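Local coordinates for uncharacterized protein (Alicyclobacillus acidocaldarius subsp. acidocaldarius, PDB 3RAG) that is of unknown function but has a von Willebrand factor type A-like fold with a sodium-occupied metal site, consistent with metal-dependent ligand binding, at residues Ser21-Pro27 with Gly211-Pro216; Val138-Ser144 with Val174-Pro180; Thr187-Gln191 with Leu202-Val207. One frame throughout, in Å; residues are numbered along the deposited sequence.

How the interactions relate
Interaction 2 is the core contact: two neighbouring parallel strands of the central sheet, 135-142 and 172-179, with backbone bonds along their length and apolar packing on both faces. Interaction 1 lies at the C-terminal end of that sheet, partly exposed, where the 21-27 loop meets the lead-in and first turn of helix 214-232 through backbone and amide bonds, prolines and a water; T212 CG2 packs on S144 CB, bringing it up to the sodium site of interaction 2. Interaction 3 is at the sheet's edge, joining strand 188-194, the antiparallel neighbour of 172-179, to helix 199-205 through one salt bridge and a valine. Interactions 2 and 3 share the sheet, V190 N meeting V176 O.

Interaction 1: residues Ser21-Pro27 with Gly211-Pro216; sequences SNIGPDP and GTPTGP
N22 and T212 grip each other twice, their side chains crossing at about a right angle. The backbone N of N22 donates to T212 O at 3.0 Å, in the carbonyl plane; in return T212 N gives a nearly straight bond (174°) to N22 OD1 at 2.8 Å, arriving tilted from the plane of the amide group. That return bond is possible because CG of N22 sits between its own backbone N and carbonyl carbon (chi1 60°), which folds the amide back over the T212 backbone. I23 N adds a weak bond to the same T212 O. I23 then lays CG2 alongside P213, 3.9 Å from CB of that ring, while P213 CA makes a CH...O contact with I23 O. Farther along, CD of P25 meets CG of P216 at 3.8 Å, and P27 sets its CB over the first turn of helix 214-232, 3.6 Å from G215 N and also against CB of T214. G215 passes so close under the 21-27 loop that a CB would run into P25 O. Water 1 bridges the segments, donating to I23 O and P25 O and accepting from G215 N at 3.0 Å. S21 packs CB on T214 OG1 and turns its OG to E59, while D26 caps helix 27-36 through V28 N. T212 probably corresponds to the metal-site threonine of VWA domains but is not among the sodium's ligands here; its methyl CG2, not OG1, comes nearest the sodium, about 4 Å away, and packs on S144. Polar bonds thus fix the metal-side end and prolines the other, where the water passes the G215 N-H on to two loop carbonyls, satisfying three backbone groups that do not meet directly.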
ATOM      1  N   SER A  21      16.496  -3.589  -0.358  1.00 28.90           N
ATOM      2  CA  SER A  21      17.229  -2.342  -0.062  1.00 29.55           C
ATOM      3  C   SER A  21      18.728  -2.579  -0.022  1.00 31.83           C
ATOM      4  O   SER A  21      19.194  -3.655   0.359  1.00 32.09           O
ATOM      5  CB  SER A  21      16.780  -1.735   1.268  1.00 28.57           C
ATOM      6  OG  SER A  21      17.166  -2.555   2.379  1.00 28.85           O
ATOM      7  N   ASN A  22      19.502  -1.563  -0.397  1.00 27.72           N
ATOM      8  CA  ASN A  22      20.943  -1.710  -0.362  1.00 27.05           C
ATOM      9  C   ASN A  22      21.621  -0.476   0.191  1.00 31.69           C
ATOM     10  O   ASN A  22      22.829  -0.363   0.128  1.00 30.88           O
ATOM     11  CB  ASN A  22      21.502  -2.091  -1.742  1.00 32.95           C
ATOM     12  CG  ASN A  22      21.192  -1.048  -2.797  1.00 42.57           C
ATOM     13  OD1 ASN A  22      20.829   0.071  -2.474  1.00 32.03           O
ATOM     14  ND2 ASN A  22      21.310  -1.421  -4.062  1.00 49.19           N
ATOM     15  N   ILE A  23      20.839   0.456   0.731  1.00 30.19           N
ATOM     16  CA  ILE A  23      21.434   1.631   1.377  1.00 30.29           C
ATOM     17  C   ILE A  23      20.463   2.107   2.452  1.00 27.24           C
ATOM     18  O   ILE A  23      19.243   1.988   2.301  1.00 29.33           O
ATOM     19  CB  ILE A  23      21.767   2.754   0.358  1.00 29.57           C
ATOM     20  CG1 ILE A  23      22.456   3.930   1.063  1.00 36.29           C
ATOM     21  CG2 ILE A  23      20.507   3.210  -0.379  1.00 29.46           C
ATOM     22  CD1 ILE A  23      23.171   4.890   0.103  1.00 41.18           C
ATOM     23  N   GLY A  24      21.000   2.586   3.568  1.00 30.20           N
ATOM     24  CA  GLY A  24      20.115   3.115   4.590  1.00 27.89           C
ATOM     25  C   GLY A  24      19.566   2.058   5.536  1.00 31.77           C
ATOM     26  O   GLY A  24      19.940   0.885   5.476  1.00 31.27           O
ATOM     27  N   PRO A  25      18.673   2.479   6.433  1.00 29.32           N
ATOM     28  CA  PRO A  25      18.251   1.613   7.538  1.00 27.76           C
ATOM     29  C   PRO A  25      17.210   0.572   7.113  1.00 30.50           C
ATOM     30  O   PRO A  25      16.669   0.608   6.003  1.00 30.03           O
ATOM     31  CB  PRO A  25      17.707   2.602   8.583  1.00 32.71           C
ATOM     32  CG  PRO A  25      17.342   3.838   7.795  1.00 38.43           C
ATOM     33  CD  PRO A  25      18.212   3.877   6.573  1.00 31.16           C
ATOM     34  N   ASP A  26      16.974  -0.378   8.003  1.00 26.64           N
ATOM     35  CA  ASP A  26      16.191  -1.586   7.685  1.00 29.02           C
ATOM     36  C   ASP A  26      14.699  -1.343   7.468  1.00 27.09           C
ATOM     37  O   ASP A  26      13.990  -0.898   8.365  1.00 27.88           O
ATOM     38  CB  ASP A  26      16.430  -2.597   8.812  1.00 31.00           C
ATOM     39  CG  ASP A  26      15.693  -3.912   8.615  1.00 35.37           C
ATOM     40  OD1 ASP A  26      15.122  -4.173   7.533  1.00 32.04           O
ATOM     41  OD2 ASP A  26      15.709  -4.702   9.575  1.00 37.88           O
ATOM     42  N   PRO A  27      14.200  -1.619   6.247  1.00 26.05           N
ATOM     43  CA  PRO A  27      12.779  -1.365   5.968  1.00 25.59           C
ATOM     44  C   PRO A  27      11.855  -2.331   6.710  1.00 25.46           C
ATOM     45  O   PRO A  27      10.660  -2.058   6.830  1.00 27.34           O
ATOM     46  CB  PRO A  27      12.666  -1.584   4.442  1.00 25.11           C
ATOM     47  CG  PRO A  27      13.828  -2.526   4.108  1.00 23.12           C
ATOM     48  CD  PRO A  27      14.950  -2.061   5.054  1.00 26.23           C
ATOM     49  N   GLY A 211      20.797   3.934  -5.611  1.00 34.13           N
ATOM     50  CA  GLY A 211      20.537   2.659  -4.959  1.00 33.88           C
ATOM     51  C   GLY A 211      19.110   2.635  -4.460  1.00 31.44           C
ATOM     52  O   GLY A 211      18.266   3.400  -4.935  1.00 31.24           O
ATOM     53  N   THR A 212      18.821   1.720  -3.542  1.00 27.30           N
ATOM     54  CA  THR A 212      17.476   1.628  -3.007  1.00 26.62           C
ATOM     55  C   THR A 212      17.437   1.787  -1.493  1.00 27.15           C
ATOM     56  O   THR A 212      17.904   0.931  -0.748  1.00 29.10           O
ATOM     57  CB  THR A 212      16.823   0.290  -3.394  1.00 49.12           C
ATOM     58  OG1 THR A 212      17.131  -0.697  -2.405  1.00 45.78           O
ATOM     59  CG2 THR A 212      17.338  -0.179  -4.743  1.00 20.24           C
ATOM     60  N   PRO A 213      16.824   2.878  -1.061  1.00 29.54           N
ATOM     61  CA  PRO A 213      16.596   3.181   0.357  1.00 27.36           C
ATOM     62  C   PRO A 213      15.148   2.919   0.748  1.00 27.57           C
ATOM     63  O   PRO A 213      14.337   3.824   1.004  1.00 26.22           O
ATOM     64  CB  PRO A 213      16.973   4.666   0.455  1.00 28.67           C
ATOM     65  CG  PRO A 213      16.597   5.213  -0.907  1.00 29.57           C
ATOM     66  CD  PRO A 213      16.922   4.106  -1.886  1.00 32.20           C
ATOM     67  N   THR A 214      14.806   1.642   0.796  1.00 25.47           N
ATOM     68  CA  THR A 214      13.442   1.271   1.059  1.00 24.31           C
ATOM     69  C   THR A 214      12.985   1.655   2.453  1.00 23.44           C
ATOM     70  O   THR A 214      11.822   1.933   2.648  1.00 25.38           O
ATOM     71  CB  THR A 214      13.266  -0.264   0.894  1.00 25.69           C
ATOM     72  OG1 THR A 214      13.976  -0.679  -0.283  1.00 28.02           O
ATOM     73  CG2 THR A 214      11.791  -0.623   0.777  1.00 25.82           C
ATOM     74  N   GLY A 215      13.890   1.620   3.429  1.00 25.41           N
ATOM     75  CA  GLY A 215      13.492   1.959   4.798  1.00 25.51           C
ATOM     76  C   GLY A 215      12.954   3.392   4.928  1.00 27.88           C
ATOM     77  O   GLY A 215      11.833   3.616   5.375  1.00 26.63           O
ATOM     78  N   PRO A 216      13.762   4.375   4.544  1.00 29.36           N
ATOM     79  CA  PRO A 216      13.304   5.769   4.591  1.00 30.28           C
ATOM     80  C   PRO A 216      12.019   5.985   3.776  1.00 25.88           C
ATOM     81  O   PRO A 216      11.170   6.766   4.177  1.00 27.96           O
ATOM     82  CB  PRO A 216      14.483   6.531   3.979  1.00 27.51           C
ATOM     83  CG  PRO A 216      15.674   5.695   4.397  1.00 31.24           C
ATOM     84  CD  PRO A 216      15.196   4.278   4.213  1.00 25.65           C
TER
HETATM   85  O   HOH W   1      16.829   1.220   3.412  1.00 30.43           O

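Interaction 2: residues Val138-Ser144 with Val174-Pro180; sequences VVCLDTS and VSVIAFP. With NA (sodium ion), chain C.
F179 leans across from strand 172-179 and lies as a lid over the D142 backbone on strand 135-142: CA of D142 is 3.7 Å from the ring centroid, over the face but offset toward the rim, a CH-pi contact. The ring gets there because its CG stands between the backbone N and the carbonyl carbon (chi1 62°), which tips it over the neighbouring strand; its edge meets the C140 carbonyl. On the same face of the sheet, the sulfur of C140 lies against the CG1-CD1 end of I177, its SG 3.7 Å from CD1, and helix 214-232 covers this side, A221 on C140 and A217 on F179. On the other face, CD1 of L141 fits obliquely against CG1 of V176 at 3.7 Å, and the small A178 leaves room for CG2 of T143, 3.8 Å from its CB. P180, after a cis peptide bond, sets CD on T143 OG1. Five backbone bonds join the parallel strands, ending with T143 N to F179 O (2.7 Å). Strand 135-142, helix 151-165 and strand 172-179 form a beta-alpha-beta unit, and D142, S144 and S146 match the DxSxS metal-site motif of VWA domains. OD1 of D142 accepts both S144 N, an Asx turn, and S144 OG at 2.8 Å, while OD2 accepts from T17 OG1 and D18 N. With D142 replaced by an alanine, S144 OG would probably keep the sodium but lose its carboxylate anchor, and S144 N, T17 OG1 and D18 N would lose their acceptor. With its proton given to D142, S144 OG presents oxygen to the sodium at 2.6 Å, alongside D18, S146 and two waters; D142 thus acts from the second shell, orienting the first-shell S144.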
ATOM      1  N   VAL A 138      -0.444   5.367   0.306  1.00 25.03           N
ATOM      2  CA  VAL A 138       0.768   5.952  -0.234  1.00 24.75           C
ATOM      3  C   VAL A 138       1.445   4.893  -1.077  1.00 26.41           C
ATOM      4  O   VAL A 138       1.730   3.786  -0.595  1.00 26.88           O
ATOM      5  CB  VAL A 138       1.751   6.380   0.871  1.00 25.41           C
ATOM      6  CG1 VAL A 138       3.013   6.948   0.233  1.00 27.38           C
ATOM      7  CG2 VAL A 138       1.086   7.438   1.762  1.00 28.99           C
ATOM      8  N   VAL A 139       1.689   5.217  -2.344  1.00 26.46           N
ATOM      9  CA  VAL A 139       2.385   4.290  -3.229  1.00 24.78           C
ATOM     10  C   VAL A 139       3.864   4.721  -3.242  1.00 23.35           C
ATOM     11  O   VAL A 139       4.159   5.881  -3.577  1.00 25.54           O
ATOM     12  CB  VAL A 139       1.799   4.370  -4.653  1.00 27.09           C
ATOM     13  CG1 VAL A 139       2.541   3.412  -5.572  1.00 27.32           C
ATOM     14  CG2 VAL A 139       0.283   4.052  -4.643  1.00 27.23           C
ATOM     15  N   CYS A 140       4.774   3.817  -2.844  1.00 25.06           N
ATOM     16  CA  CYS A 140       6.220   4.099  -2.777  1.00 27.20           C
ATOM     17  C   CYS A 140       6.867   3.406  -3.947  1.00 25.96           C
ATOM     18  O   CYS A 140       6.830   2.184  -4.021  1.00 24.74           O
ATOM     19  CB  CYS A 140       6.873   3.522  -1.511  1.00 27.86           C
ATOM     20  SG  CYS A 140       6.174   4.168  -0.006  1.00 33.67           S
ATOM     21  N   LEU A 141       7.438   4.183  -4.860  1.00 24.44           N
ATOM     22  CA  LEU A 141       7.969   3.648  -6.106  1.00 23.88           C
ATOM     23  C   LEU A 141       9.494   3.704  -6.111  1.00 26.37           C
ATOM     24  O   LEU A 141      10.109   4.783  -6.014  1.00 24.97           O
ATOM     25  CB  LEU A 141       7.420   4.456  -7.303  1.00 20.77           C
ATOM     26  CG  LEU A 141       5.900   4.491  -7.388  1.00 20.87           C
ATOM     27  CD1 LEU A 141       5.441   5.324  -8.590  1.00 25.25           C
ATOM     28  CD2 LEU A 141       5.413   3.022  -7.546  1.00 23.46           C
ATOM     29  N   ASP A 142      10.083   2.524  -6.249  1.00 24.66           N
ATOM     30  CA  ASP A 142      11.527   2.330  -6.361  1.00 24.25           C
ATOM     31  C   ASP A 142      11.940   2.988  -7.667  1.00 30.55           C
ATOM     32  O   ASP A 142      11.350   2.695  -8.712  1.00 25.57           O
ATOM     33  CB  ASP A 142      11.727   0.818  -6.440  1.00 22.04           C
ATOM     34  CG  ASP A 142      13.181   0.371  -6.451  1.00 26.05           C
ATOM     35  OD1 ASP A 142      14.091   1.139  -6.823  1.00 24.30           O
ATOM     36  OD2 ASP A 142      13.387  -0.830  -6.119  1.00 26.07           O
ATOM     37  N   THR A 143      12.922   3.888  -7.612  1.00 26.25           N
ATOM     38  CA  THR A 143      13.459   4.489  -8.825  1.00 24.98           C
ATOM     39  C   THR A 143      14.971   4.336  -8.856  1.00 27.26           C
ATOM     40  O   THR A 143      15.673   5.176  -9.387  1.00 28.11           O
ATOM     41  CB  THR A 143      13.056   5.994  -8.980  1.00 33.62           C
ATOM     42  OG1 THR A 143      13.630   6.777  -7.920  1.00 33.20           O
ATOM     43  CG2 THR A 143      11.552   6.146  -8.990  1.00 34.08           C
ATOM     44  N   SER A 144      15.482   3.226  -8.325  1.00 26.08           N
ATOM     45  CA  SER A 144      16.909   2.971  -8.438  1.00 27.04           C
ATOM     46  C   SER A 144      17.260   2.758  -9.906  1.00 31.49           C
ATOM     47  O   SER A 144      16.374   2.582 -10.744  1.00 30.33           O
ATOM     48  CB  SER A 144      17.293   1.742  -7.621  1.00 28.39           C
ATOM     49  OG  SER A 144      16.589   0.621  -8.093  1.00 29.93           O
ATOM     50  N   VAL A 174      -4.752   9.378  -2.381  1.00 28.14           N
ATOM     51  CA  VAL A 174      -3.523   8.687  -2.784  1.00 26.48           C
ATOM     52  C   VAL A 174      -2.378   9.679  -2.884  1.00 26.38           C
ATOM     53  O   VAL A 174      -2.502  10.768  -3.480  1.00 29.70           O
ATOM     54  CB  VAL A 174      -3.712   7.920  -4.125  1.00 31.25           C
ATOM     55  CG1 VAL A 174      -4.098   8.882  -5.237  1.00 37.61           C
ATOM     56  CG2 VAL A 174      -2.450   7.144  -4.509  1.00 32.76           C
ATOM     57  N   SER A 175      -1.241   9.303  -2.306  1.00 28.12           N
ATOM     58  CA  SER A 175      -0.019  10.094  -2.451  1.00 26.96           C
ATOM     59  C   SER A 175       1.023   9.170  -3.067  1.00 26.48           C
ATOM     60  O   SER A 175       0.942   7.942  -2.910  1.00 25.87           O
ATOM     61  CB  SER A 175       0.451  10.566  -1.072  1.00 32.06           C
ATOM     62  OG  SER A 175       1.710  11.214  -1.156  1.00 29.80           O
ATOM     63  N   VAL A 176       1.993   9.740  -3.776  1.00 29.37           N
ATOM     64  CA  VAL A 176       3.024   8.914  -4.382  1.00 26.81           C
ATOM     65  C   VAL A 176       4.386   9.450  -3.963  1.00 27.23           C
ATOM     66  O   VAL A 176       4.631  10.670  -3.962  1.00 28.91           O
ATOM     67  CB  VAL A 176       2.920   8.949  -5.936  1.00 27.95           C
ATOM     68  CG1 VAL A 176       4.061   8.153  -6.583  1.00 26.59           C
ATOM     69  CG2 VAL A 176       1.521   8.476  -6.406  1.00 27.44           C
ATOM     70  N   ILE A 177       5.263   8.542  -3.558  1.00 26.05           N
ATOM     71  CA  ILE A 177       6.637   8.933  -3.355  1.00 26.80           C
ATOM     72  C   ILE A 177       7.558   8.025  -4.127  1.00 26.31           C
ATOM     73  O   ILE A 177       7.211   6.882  -4.444  1.00 29.07           O
ATOM     74  CB  ILE A 177       7.044   8.959  -1.873  1.00 35.22           C
ATOM     75  CG1 ILE A 177       7.016   7.587  -1.275  1.00 33.01           C
ATOM     76  CG2 ILE A 177       6.126   9.848  -1.052  1.00 31.40           C
ATOM     77  CD1 ILE A 177       7.247   7.650   0.241  1.00 46.48           C
ATOM     78  N   ALA A 178       8.728   8.557  -4.453  1.00 26.20           N
ATOM     79  CA  ALA A 178       9.783   7.816  -5.122  1.00 24.95           C
ATOM     80  C   ALA A 178      10.977   7.679  -4.177  1.00 25.71           C
ATOM     81  O   ALA A 178      11.237   8.556  -3.361  1.00 28.00           O
ATOM     82  CB  ALA A 178      10.234   8.565  -6.372  1.00 30.23           C
ATOM     83  N   PHE A 179      11.700   6.574  -4.302  1.00 22.79           N
ATOM     84  CA  PHE A 179      12.924   6.373  -3.557  1.00 23.68           C
ATOM     85  C   PHE A 179      13.937   5.720  -4.481  1.00 27.05           C
ATOM     86  O   PHE A 179      13.637   4.725  -5.133  1.00 28.93           O
ATOM     87  CB  PHE A 179      12.700   5.542  -2.268  1.00 23.34           C
ATOM     88  CG  PHE A 179      12.182   4.134  -2.493  1.00 25.92           C
ATOM     89  CD1 PHE A 179      13.052   3.052  -2.402  1.00 29.32           C
ATOM     90  CD2 PHE A 179      10.837   3.890  -2.763  1.00 25.90           C
ATOM     91  CE1 PHE A 179      12.600   1.755  -2.578  1.00 25.44           C
ATOM     92  CE2 PHE A 179      10.352   2.562  -2.940  1.00 24.03           C
ATOM     93  CZ  PHE A 179      11.235   1.499  -2.844  1.00 24.88           C
ATOM     94  N   PRO A 180      15.143   6.284  -4.555  1.00 25.46           N
ATOM     95  CA  PRO A 180      15.653   7.428  -3.780  1.00 26.91           C
ATOM     96  C   PRO A 180      15.134   8.789  -4.277  1.00 31.44           C
ATOM     97  O   PRO A 180      14.358   8.847  -5.227  1.00 32.47           O
ATOM     98  CB  PRO A 180      17.165   7.344  -4.012  1.00 33.51           C
ATOM     99  CG  PRO A 180      17.300   6.729  -5.371  1.00 33.30           C
ATOM    100  CD  PRO A 180      16.146   5.759  -5.506  1.00 23.30           C
TER
HETATM  101 NA    NA C 240      16.872  -1.983  -7.987  1.00 39.27          NA
HETATM  102  O   HOH W   2      15.713  -1.844  -5.773  1.00 36.60           O
HETATM  103  O   HOH W   3      18.897  -3.484  -6.652  1.00 65.90           O

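Interaction 3: residues Thr187-Gln191 with Leu202-Val207; sequences TRLVQ and LEAELV
R188 leaves its strand extended and then bends at chi3 (-46°), while E205, at the end of helix 199-205, bends back at chi2 (-68°); the two side chains cross at about a right angle. NH2 of R188 thereby reaches OE1 of E205 at 2.8 Å, a salt bridge in which the carboxylate oxygen is met nearly along its C-O axis and lies close to the guanidinium plane. The two flat groups are themselves 60° apart. The backbone O of E205 sits 3.0 Å above the guanidinium plane, over its centre, without accepting a hydrogen bond; it and the in-plane carboxylate oxygen would both be expected to stabilise the positive charge. K182 makes a long, weak ion pair with the same OE1. Here strand 188-194 is the antiparallel edge strand of the VWA sheet, broken by a classic beta bulge in which V190 and Q191 both face V176. V190 points its methyls at the helix: CG1 lies 4.1 Å from CD2 of L202, and CG2 touches both CB of E205, at 4.0 Å, and CD2 of L206. L206, at the centre of an inverse gamma turn, also rests on L141 and A178 of the sheet.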
ATOM      1  N   THR A 187      14.134  10.386  -0.420  1.00 31.09           N
ATOM      2  CA  THR A 187      12.848  10.160  -1.084  1.00 27.33           C
ATOM      3  C   THR A 187      12.415  11.449  -1.760  1.00 30.49           C
ATOM      4  O   THR A 187      12.945  12.537  -1.488  1.00 30.88           O
ATOM      5  CB  THR A 187      11.733   9.768  -0.102  1.00 31.41           C
ATOM      6  OG1 THR A 187      11.360  10.929   0.674  1.00 30.99           O
ATOM      7  CG2 THR A 187      12.182   8.603   0.797  1.00 32.44           C
ATOM      8  N   ARG A 188      11.464  11.316  -2.662  1.00 28.52           N
ATOM      9  CA  ARG A 188      10.915  12.479  -3.341  1.00 29.91           C
ATOM     10  C   ARG A 188       9.403  12.385  -3.257  1.00 30.61           C
ATOM     11  O   ARG A 188       8.824  11.352  -3.585  1.00 30.65           O
ATOM     12  CB  ARG A 188      11.352  12.451  -4.801  1.00 34.75           C
ATOM     13  CG  ARG A 188      10.932  13.644  -5.623  1.00 51.69           C
ATOM     14  CD  ARG A 188      10.969  13.271  -7.118  1.00 60.30           C
ATOM     15  NE  ARG A 188      12.188  12.548  -7.505  1.00 53.20           N
ATOM     16  CZ  ARG A 188      13.019  12.962  -8.464  1.00 61.92           C
ATOM     17  NH1 ARG A 188      14.111  12.265  -8.752  1.00 63.18           N
ATOM     18  NH2 ARG A 188      12.757  14.079  -9.141  1.00 56.73           N
ATOM     19  N   LEU A 189       8.746  13.448  -2.803  1.00 28.77           N
ATOM     20  CA  LEU A 189       7.293  13.450  -2.838  1.00 31.29           C
ATOM     21  C   LEU A 189       6.859  13.730  -4.272  1.00 33.64           C
ATOM     22  O   LEU A 189       7.084  14.823  -4.795  1.00 37.46           O
ATOM     23  CB  LEU A 189       6.735  14.516  -1.902  1.00 33.79           C
ATOM     24  CG  LEU A 189       5.199  14.600  -1.878  1.00 37.19           C
ATOM     25  CD1 LEU A 189       4.609  13.368  -1.225  1.00 32.21           C
ATOM     26  CD2 LEU A 189       4.748  15.873  -1.158  1.00 47.09           C
ATOM     27  N   VAL A 190       6.233  12.752  -4.913  1.00 26.84           N
ATOM     28  CA  VAL A 190       5.797  12.915  -6.301  1.00 29.18           C
ATOM     29  C   VAL A 190       4.468  13.678  -6.378  1.00 30.51           C
ATOM     30  O   VAL A 190       4.299  14.597  -7.207  1.00 30.23           O
ATOM     31  CB  VAL A 190       5.696  11.540  -7.024  1.00 29.67           C
ATOM     32  CG1 VAL A 190       5.222  11.722  -8.465  1.00 30.73           C
ATOM     33  CG2 VAL A 190       7.049  10.868  -7.008  1.00 29.27           C
ATOM     34  N   GLN A 191       3.524  13.299  -5.524  1.00 31.81           N
ATOM     35  CA  GLN A 191       2.325  14.105  -5.370  1.00 35.30           C
ATOM     36  C   GLN A 191       1.824  13.986  -3.952  1.00 33.92           C
ATOM     37  O   GLN A 191       1.976  12.946  -3.325  1.00 33.30           O
ATOM     38  CB  GLN A 191       1.242  13.653  -6.334  1.00 30.10           C
ATOM     39  CG  GLN A 191       0.640  12.265  -5.988  1.00 30.19           C
ATOM     40  CD  GLN A 191      -0.613  11.988  -6.800  1.00 35.17           C
ATOM     41  OE1 GLN A 191      -1.707  11.743  -6.251  1.00 35.59           O
ATOM     42  NE2 GLN A 191      -0.472  12.043  -8.116  1.00 31.80           N
ATOM     43  N   LEU A 202       4.220  11.927 -12.318  1.00 31.49           N
ATOM     44  CA  LEU A 202       4.905  10.637 -12.385  1.00 29.45           C
ATOM     45  C   LEU A 202       6.002  10.667 -13.451  1.00 30.17           C
ATOM     46  O   LEU A 202       7.119  10.224 -13.211  1.00 30.16           O
ATOM     47  CB  LEU A 202       3.950   9.475 -12.689  1.00 32.82           C
ATOM     48  CG  LEU A 202       2.981   8.980 -11.615  1.00 41.91           C
ATOM     49  CD1 LEU A 202       2.092   7.863 -12.168  1.00 38.89           C
ATOM     50  CD2 LEU A 202       3.764   8.487 -10.419  1.00 38.86           C
ATOM     51  N   GLU A 203       5.683  11.169 -14.638  1.00 29.21           N
ATOM     52  CA  GLU A 203       6.688  11.170 -15.708  1.00 30.15           C
ATOM     53  C   GLU A 203       7.901  12.028 -15.384  1.00 32.58           C
ATOM     54  O   GLU A 203       9.032  11.644 -15.691  1.00 31.75           O
ATOM     55  CB  GLU A 203       6.078  11.632 -17.034  1.00 38.21           C
ATOM     56  CG  GLU A 203       5.096  10.635 -17.600  1.00 35.75           C
ATOM     57  CD  GLU A 203       4.745  10.944 -19.040  1.00 42.29           C
ATOM     58  OE1 GLU A 203       5.557  11.602 -19.730  1.00 34.60           O
ATOM     59  OE2 GLU A 203       3.655  10.527 -19.479  1.00 55.68           O
ATOM     60  N   ALA A 204       7.666  13.195 -14.780  1.00 31.52           N
ATOM     61  CA  ALA A 204       8.749  14.127 -14.487  1.00 32.54           C
ATOM     62  C   ALA A 204       9.613  13.646 -13.343  1.00 36.68           C
ATOM     63  O   ALA A 204      10.816  13.874 -13.338  1.00 35.48           O
ATOM     64  CB  ALA A 204       8.194  15.557 -14.164  1.00 31.16           C
ATOM     65  N   GLU A 205       9.005  12.984 -12.365  1.00 31.68           N
ATOM     66  CA  GLU A 205       9.704  12.724 -11.104  1.00 35.13           C
ATOM     67  C   GLU A 205      10.311  11.332 -10.975  1.00 39.23           C
ATOM     68  O   GLU A 205      11.157  11.103 -10.102  1.00 43.15           O
ATOM     69  CB  GLU A 205       8.766  13.005  -9.910  1.00 33.30           C
ATOM     70  CG  GLU A 205       8.119  14.404  -9.959  1.00 39.10           C
ATOM     71  CD  GLU A 205       9.137  15.529  -9.765  1.00 52.04           C
ATOM     72  OE1 GLU A 205      10.200  15.266  -9.170  1.00 53.47           O
ATOM     73  OE2 GLU A 205       8.875  16.671 -10.216  1.00 56.23           O
ATOM     74  N   LEU A 206       9.887  10.385 -11.819  1.00 31.02           N
ATOM     75  CA  LEU A 206      10.419   9.032 -11.703  1.00 29.49           C
ATOM     76  C   LEU A 206      11.653   8.849 -12.575  1.00 32.75           C
ATOM     77  O   LEU A 206      11.581   8.459 -13.741  1.00 33.67           O
ATOM     78  CB  LEU A 206       9.336   7.965 -11.998  1.00 31.00           C
ATOM     79  CG  LEU A 206       8.065   8.060 -11.157  1.00 31.01           C
ATOM     80  CD1 LEU A 206       7.111   6.917 -11.544  1.00 30.23           C
ATOM     81  CD2 LEU A 206       8.391   7.974  -9.668  1.00 34.39           C
ATOM     82  N   VAL A 207      12.805   9.165 -11.998  1.00 30.26           N
ATOM     83  CA  VAL A 207      14.071   9.056 -12.707  1.00 32.00           C
ATOM     84  C   VAL A 207      14.859   7.914 -12.101  1.00 32.66           C
ATOM     85  O   VAL A 207      15.067   7.876 -10.892  1.00 31.87           O
ATOM     86  CB  VAL A 207      14.889  10.350 -12.580  1.00 36.77           C
ATOM     87  CG1 VAL A 207      16.061  10.333 -13.544  1.00 39.61           C
ATOM     88  CG2 VAL A 207      14.006  11.561 -12.820  1.00 39.77           C
TER